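Local coordinates for putative dehydrogenase (Pseudomonas fluorescens, PDB 6UUG), which acts as the flavin-dependent monooxygenase component of a two-component system that oxidises methanesulfinate in bacterial sulfur assimilation, at residues A[46-54]-A[373-382]. Numbering follows the deposited sequence.
Sequences TAVERDERG and SLRLDRHWRN
A salt-bridge network centred on Asp51 of helix 32-53 joins that helix to Arg375, on the turn leading into helix 378-386, and to Arg381 on helix 378-386. OD2 accepts three N-H groups. Arg375 grips it side-on, NE to Asp51 OD2 at 2.6 Å and NH2 of the same guanidinium completing the hold; the oxygen lies in the guanidinium plane and offers NE its anti lone pair. Arg381 NH2 reaches Asp51 OD2 on the syn side, somewhat out of the carboxylate plane, at 2.8 Å in a nearly straight bond (165°). A forked carboxylate suits this place, since one oxygen takes the arginines while the other, OD1, accepts from two waters that link it to Asn382, whose OD1 also takes the backbone N of Gln213. Two arginines close by would probably favour the ionised carboxylate.

In this acyl-CoA dehydrogenase-like fold, the contact joins the N-terminal helical region to the C-terminal one. Arg381 is held in turn by Asp377, whose OD2 lies 2.9 Å from Arg381 NE, while Arg381 NH1 bonds to the carbonyl oxygen of Ile211. The bend at chi3 (74°) turns the Arg375 guanidinium toward Asp51 and sets one face against Glu52 CB, 3.7 Å above its centre. An alanine in place of Arg375 would remove two of the three N-H donors to OD2 and is likely to leave Asp51 relying more heavily on Arg381, with Val48 and Glu52 less well covered.

Branched Val48 serves two neighbours at once: CG1 packs on Arg375 CD at 3.5 Å, while CG2 sits over the centre of the Arg378 guanidinium. That flat group is fixed by Arg378 NH1 donating to Arg375 O (3.0 Å) and by a salt bridge from NH2 to Glu270 of helix 247-277.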
ATOM      1  N   THR A  46       6.520  20.318  28.645  1.00 44.15           N
ATOM      2  CA  THR A  46       7.887  19.821  28.755  1.00 48.06           C
ATOM      3  C   THR A  46       8.128  18.531  27.979  1.00 42.86           C
ATOM      4  O   THR A  46       9.219  17.963  28.081  1.00 43.29           O
ATOM      5  CB  THR A  46       8.243  19.588  30.228  1.00 50.84           C
ATOM      6  OG1 THR A  46       7.378  18.577  30.769  1.00 50.79           O
ATOM      7  CG2 THR A  46       8.071  20.864  31.038  1.00 55.62           C
ATOM      8  N   ALA A  47       7.137  18.042  27.229  1.00 46.48           N
ATOM      9  CA  ALA A  47       7.244  16.719  26.617  1.00 47.59           C
ATOM     10  C   ALA A  47       8.422  16.634  25.651  1.00 41.38           C
ATOM     11  O   ALA A  47       9.138  15.624  25.621  1.00 45.79           O
ATOM     12  CB  ALA A  47       5.937  16.368  25.900  1.00 43.16           C
ATOM     13  N   VAL A  48       8.635  17.675  24.844  1.00 41.87           N
ATOM     14  CA  VAL A  48       9.699  17.630  23.845  1.00 41.30           C
ATOM     15  C   VAL A  48      11.068  17.594  24.517  1.00 47.12           C
ATOM     16  O   VAL A  48      11.939  16.799  24.141  1.00 47.19           O
ATOM     17  CB  VAL A  48       9.568  18.818  22.874  1.00 48.43           C
ATOM     18  CG1 VAL A  48      10.766  18.897  21.948  1.00 45.24           C
ATOM     19  CG2 VAL A  48       8.282  18.689  22.070  1.00 50.41           C
ATOM     20  N   GLU A  49      11.274  18.444  25.531  1.00 46.49           N
ATOM     21  CA  GLU A  49      12.550  18.457  26.243  1.00 45.12           C
ATOM     22  C   GLU A  49      12.803  17.141  26.969  1.00 44.07           C
ATOM     23  O   GLU A  49      13.946  16.682  27.061  1.00 47.70           O
ATOM     24  CB  GLU A  49      12.584  19.626  27.234  1.00 50.01           C
ATOM     25  N   ARG A  50      11.749  16.520  27.505  1.00 43.82           N
ATOM     26  CA  ARG A  50      11.938  15.281  28.251  1.00 44.21           C
ATOM     27  C   ARG A  50      12.148  14.080  27.332  1.00 45.23           C
ATOM     28  O   ARG A  50      12.766  13.092  27.748  1.00 45.39           O
ATOM     29  CB  ARG A  50      10.745  15.044  29.190  1.00 46.85           C
ATOM     30  CG  ARG A  50      10.644  16.074  30.314  1.00 46.91           C
ATOM     31  CD  ARG A  50       9.539  15.750  31.308  1.00 48.80           C
ATOM     32  NE  ARG A  50       8.213  16.075  30.788  1.00 44.60           N
ATOM     33  CZ  ARG A  50       7.344  15.173  30.336  1.00 44.21           C
ATOM     34  NH1 ARG A  50       7.651  13.884  30.356  1.00 45.25           N
ATOM     35  NH2 ARG A  50       6.163  15.560  29.882  1.00 40.90           N
ATOM     36  N   ASP A  51      11.627  14.130  26.099  1.00 38.76           N
ATOM     37  CA  ASP A  51      11.942  13.085  25.130  1.00 41.26           C
ATOM     38  C   ASP A  51      13.441  13.050  24.844  1.00 45.95           C
ATOM     39  O   ASP A  51      14.028  11.975  24.696  1.00 46.71           O
ATOM     40  CB  ASP A  51      11.145  13.310  23.843  1.00 40.88           C
ATOM     41  CG  ASP A  51      11.557  12.370  22.726  1.00 46.02           C
ATOM     42  OD1 ASP A  51      11.165  11.183  22.765  1.00 48.72           O
ATOM     43  OD2 ASP A  51      12.274  12.828  21.809  1.00 41.52           O
ATOM     44  N   GLU A  52      14.074  14.224  24.798  1.00 48.03           N
ATOM     45  CA  GLU A  52      15.522  14.295  24.628  1.00 53.73           C
ATOM     46  C   GLU A  52      16.251  13.821  25.882  1.00 53.96           C
ATOM     47  O   GLU A  52      17.193  13.023  25.802  1.00 55.28           O
ATOM     48  CB  GLU A  52      15.930  15.728  24.277  1.00 54.64           C
ATOM     49  CG  GLU A  52      17.433  15.983  24.355  1.00 63.82           C
ATOM     50  CD  GLU A  52      17.778  17.460  24.279  1.00 74.61           C
ATOM     51  OE1 GLU A  52      16.843  18.284  24.169  1.00 75.80           O
ATOM     52  OE2 GLU A  52      18.981  17.797  24.330  1.00 87.73           O
ATOM     53  N   ARG A  53      15.813  14.291  27.055  1.00 52.43           N
ATOM     54  CA  ARG A  53      16.532  14.008  28.294  1.00 56.81           C
ATOM     55  C   ARG A  53      16.470  12.531  28.665  1.00 57.08           C
ATOM     56  O   ARG A  53      17.467  11.960  29.122  1.00 54.99           O
ATOM     57  CB  ARG A  53      15.973  14.868  29.428  1.00 58.35           C
ATOM     58  CG  ARG A  53      16.352  14.384  30.825  1.00 59.91           C
ATOM     59  CD  ARG A  53      16.367  15.515  31.845  1.00 67.68           C
ATOM     60  NE  ARG A  53      15.036  15.867  32.336  1.00 74.62           N
ATOM     61  CZ  ARG A  53      14.294  16.863  31.860  1.00 68.90           C
ATOM     62  NH1 ARG A  53      14.748  17.620  30.866  1.00 70.98           N
ATOM     63  NH2 ARG A  53      13.097  17.107  32.380  1.00 65.58           N
ATOM     64  N   GLY A  54      15.317  11.893  28.476  1.00 49.05           N
ATOM     65  CA  GLY A  54      15.189  10.531  28.958  1.00 49.15           C
ATOM     66  C   GLY A  54      15.134  10.508  30.483  1.00 43.03           C
ATOM     67  O   GLY A  54      14.830  11.505  31.144  1.00 48.36           O
ATOM     68  N   SER A 373      14.327  21.059  17.442  1.00 51.37           N
ATOM     69  CA  SER A 373      13.642  21.645  18.590  1.00 54.53           C
ATOM     70  C   SER A 373      12.202  21.173  18.698  1.00 50.51           C
ATOM     71  O   SER A 373      11.624  21.224  19.788  1.00 54.40           O
ATOM     72  CB  SER A 373      13.670  23.172  18.503  1.00 55.40           C
ATOM     73  OG  SER A 373      12.797  23.637  17.486  1.00 57.12           O
ATOM     74  N   LEU A 374      11.612  20.723  17.590  1.00 47.80           N
ATOM     75  CA  LEU A 374      10.227  20.280  17.562  1.00 47.70           C
ATOM     76  C   LEU A 374      10.078  18.798  17.876  1.00 43.57           C
ATOM     77  O   LEU A 374       9.038  18.401  18.420  1.00 42.87           O
ATOM     78  CB  LEU A 374       9.614  20.571  16.189  1.00 50.40           C
ATOM     79  CG  LEU A 374       9.651  22.020  15.703  1.00 50.37           C
ATOM     80  CD1 LEU A 374       9.204  22.107  14.253  1.00 51.40           C
ATOM     81  CD2 LEU A 374       8.755  22.870  16.586  1.00 55.01           C
ATOM     82  N   ARG A 375      11.096  17.990  17.557  1.00 40.51           N
ATOM     83  CA  ARG A 375      11.079  16.526  17.716  1.00 41.90           C
ATOM     84  C   ARG A 375       9.740  15.929  17.276  1.00 38.38           C
ATOM     85  O   ARG A 375       9.135  15.096  17.956  1.00 38.61           O
ATOM     86  CB  ARG A 375      11.413  16.128  19.155  1.00 43.59           C
ATOM     87  CG  ARG A 375      12.736  16.723  19.637  1.00 49.07           C
ATOM     88  CD  ARG A 375      13.060  16.387  21.074  1.00 46.03           C
ATOM     89  NE  ARG A 375      13.489  15.003  21.211  1.00 49.84           N
ATOM     90  CZ  ARG A 375      14.719  14.574  20.953  1.00 55.35           C
ATOM     91  NH1 ARG A 375      15.650  15.427  20.538  1.00 55.45           N
ATOM     92  NH2 ARG A 375      15.012  13.289  21.105  1.00 52.10           N
ATOM     93  N   LEU A 376       9.279  16.368  16.104  1.00 38.86           N
ATOM     94  CA  LEU A 376       8.017  15.869  15.571  1.00 35.83           C
ATOM     95  C   LEU A 376       8.090  14.384  15.226  1.00 34.30           C
ATOM     96  O   LEU A 376       7.047  13.721  15.161  1.00 34.85           O
ATOM     97  CB  LEU A 376       7.621  16.702  14.348  1.00 35.02           C
ATOM     98  CG  LEU A 376       6.254  16.518  13.703  1.00 37.93           C
ATOM     99  CD1 LEU A 376       5.115  16.720  14.702  1.00 40.17           C
ATOM    100  CD2 LEU A 376       6.135  17.486  12.537  1.00 39.95           C
ATOM    101  N   ASP A 377       9.301  13.844  15.046  1.00 31.82           N
ATOM    102  CA  ASP A 377       9.501  12.417  14.820  1.00 33.69           C
ATOM    103  C   ASP A 377       9.314  11.577  16.071  1.00 32.25           C
ATOM    104  O   ASP A 377       9.343  10.346  15.965  1.00 30.50           O
ATOM    105  CB  ASP A 377      10.915  12.161  14.270  1.00 35.77           C
ATOM    106  CG  ASP A 377      12.006  12.531  15.269  1.00 39.16           C
ATOM    107  OD1 ASP A 377      11.876  13.597  15.905  1.00 43.45           O
ATOM    108  OD2 ASP A 377      12.990  11.759  15.440  1.00 36.87           O
ATOM    109  N   ARG A 378       9.145  12.192  17.249  1.00 31.39           N
ATOM    110  CA  ARG A 378       9.028  11.396  18.472  1.00 32.16           C
ATOM    111  C   ARG A 378       7.801  10.485  18.436  1.00 29.49           C
ATOM    112  O   ARG A 378       7.855   9.357  18.943  1.00 29.94           O
ATOM    113  CB  ARG A 378       9.004  12.312  19.709  1.00 33.06           C
ATOM    114  CG  ARG A 378       7.703  13.088  19.958  1.00 36.84           C
ATOM    115  CD  ARG A 378       7.888  14.169  21.034  1.00 36.65           C
ATOM    116  NE  ARG A 378       6.631  14.863  21.326  1.00 36.13           N
ATOM    117  CZ  ARG A 378       6.098  15.786  20.531  1.00 40.38           C
ATOM    118  NH1 ARG A 378       6.714  16.137  19.404  1.00 38.34           N
ATOM    119  NH2 ARG A 378       4.948  16.367  20.854  1.00 39.98           N
ATOM    120  N   HIS A 379       6.705  10.931  17.817  1.00 29.30           N
ATOM    121  CA  HIS A 379       5.535  10.065  17.699  1.00 28.65           C
ATOM    122  C   HIS A 379       5.876   8.816  16.901  1.00 28.82           C
ATOM    123  O   HIS A 379       5.603   7.698  17.339  1.00 29.00           O
ATOM    124  CB  HIS A 379       4.374  10.805  17.035  1.00 26.85           C
ATOM    125  CG  HIS A 379       4.054  12.127  17.665  1.00 31.96           C
ATOM    126  ND1 HIS A 379       3.506  12.237  18.925  1.00 36.61           N
ATOM    127  CD2 HIS A 379       4.180  13.391  17.196  1.00 31.03           C
ATOM    128  CE1 HIS A 379       3.322  13.515  19.211  1.00 36.33           C
ATOM    129  NE2 HIS A 379       3.727  14.237  18.180  1.00 38.02           N
ATOM    130  N   TRP A 380       6.486   8.987  15.722  1.00 28.97           N
ATOM    131  CA  TRP A 380       6.884   7.818  14.937  1.00 27.33           C
ATOM    132  C   TRP A 380       7.841   6.927  15.732  1.00 26.28           C
ATOM    133  O   TRP A 380       7.672   5.704  15.772  1.00 28.25           O
ATOM    134  CB  TRP A 380       7.522   8.250  13.601  1.00 28.46           C
ATOM    135  CG  TRP A 380       7.816   7.070  12.670  1.00 27.09           C
ATOM    136  CD1 TRP A 380       6.985   6.539  11.713  1.00 28.94           C
ATOM    137  CD2 TRP A 380       9.018   6.283  12.636  1.00 26.93           C
ATOM    138  NE1 TRP A 380       7.604   5.465  11.090  1.00 28.68           N
ATOM    139  CE2 TRP A 380       8.846   5.288  11.641  1.00 27.77           C
ATOM    140  CE3 TRP A 380      10.223   6.324  13.345  1.00 27.85           C
ATOM    141  CZ2 TRP A 380       9.852   4.353  11.327  1.00 26.97           C
ATOM    142  CZ3 TRP A 380      11.229   5.389  13.027  1.00 30.60           C
ATOM    143  CH2 TRP A 380      11.015   4.405  12.045  1.00 28.10           C
ATOM    144  N   ARG A 381       8.861   7.519  16.375  1.00 27.90           N
ATOM    145  CA  ARG A 381       9.835   6.694  17.101  1.00 30.32           C
ATOM    146  C   ARG A 381       9.183   5.914  18.234  1.00 32.34           C
ATOM    147  O   ARG A 381       9.520   4.746  18.478  1.00 32.64           O
ATOM    148  CB  ARG A 381      10.959   7.557  17.676  1.00 31.79           C
ATOM    149  CG  ARG A 381      11.953   8.029  16.655  1.00 36.90           C
ATOM    150  CD  ARG A 381      13.120   8.708  17.362  1.00 35.21           C
ATOM    151  NE  ARG A 381      12.820  10.085  17.741  1.00 33.69           N
ATOM    152  CZ  ARG A 381      12.569  10.510  18.979  1.00 38.48           C
ATOM    153  NH1 ARG A 381      12.557   9.667  20.010  1.00 36.43           N
ATOM    154  NH2 ARG A 381      12.332  11.799  19.186  1.00 37.05           N
ATOM    155  N   ASN A 382       8.287   6.566  18.972  1.00 26.93           N
ATOM    156  CA  ASN A 382       7.603   5.892  20.071  1.00 28.97           C
ATOM    157  C   ASN A 382       6.758   4.736  19.554  1.00 29.05           C
ATOM    158  O   ASN A 382       6.777   3.631  20.109  1.00 29.71           O
ATOM    159  CB  ASN A 382       6.729   6.900  20.825  1.00 29.41           C
ATOM    160  CG  ASN A 382       7.548   7.887  21.637  1.00 36.13           C
ATOM    161  OD1 ASN A 382       8.704   7.622  21.961  1.00 37.92           O
ATOM    162  ND2 ASN A 382       6.946   9.025  21.979  1.00 38.01           N
TER
HETATM  163  O   HOH W   1      10.564   8.717  23.775  1.00 43.48           O
HETATM  164  O   HOH W   2       8.305  11.105  23.675  1.00 44.08           O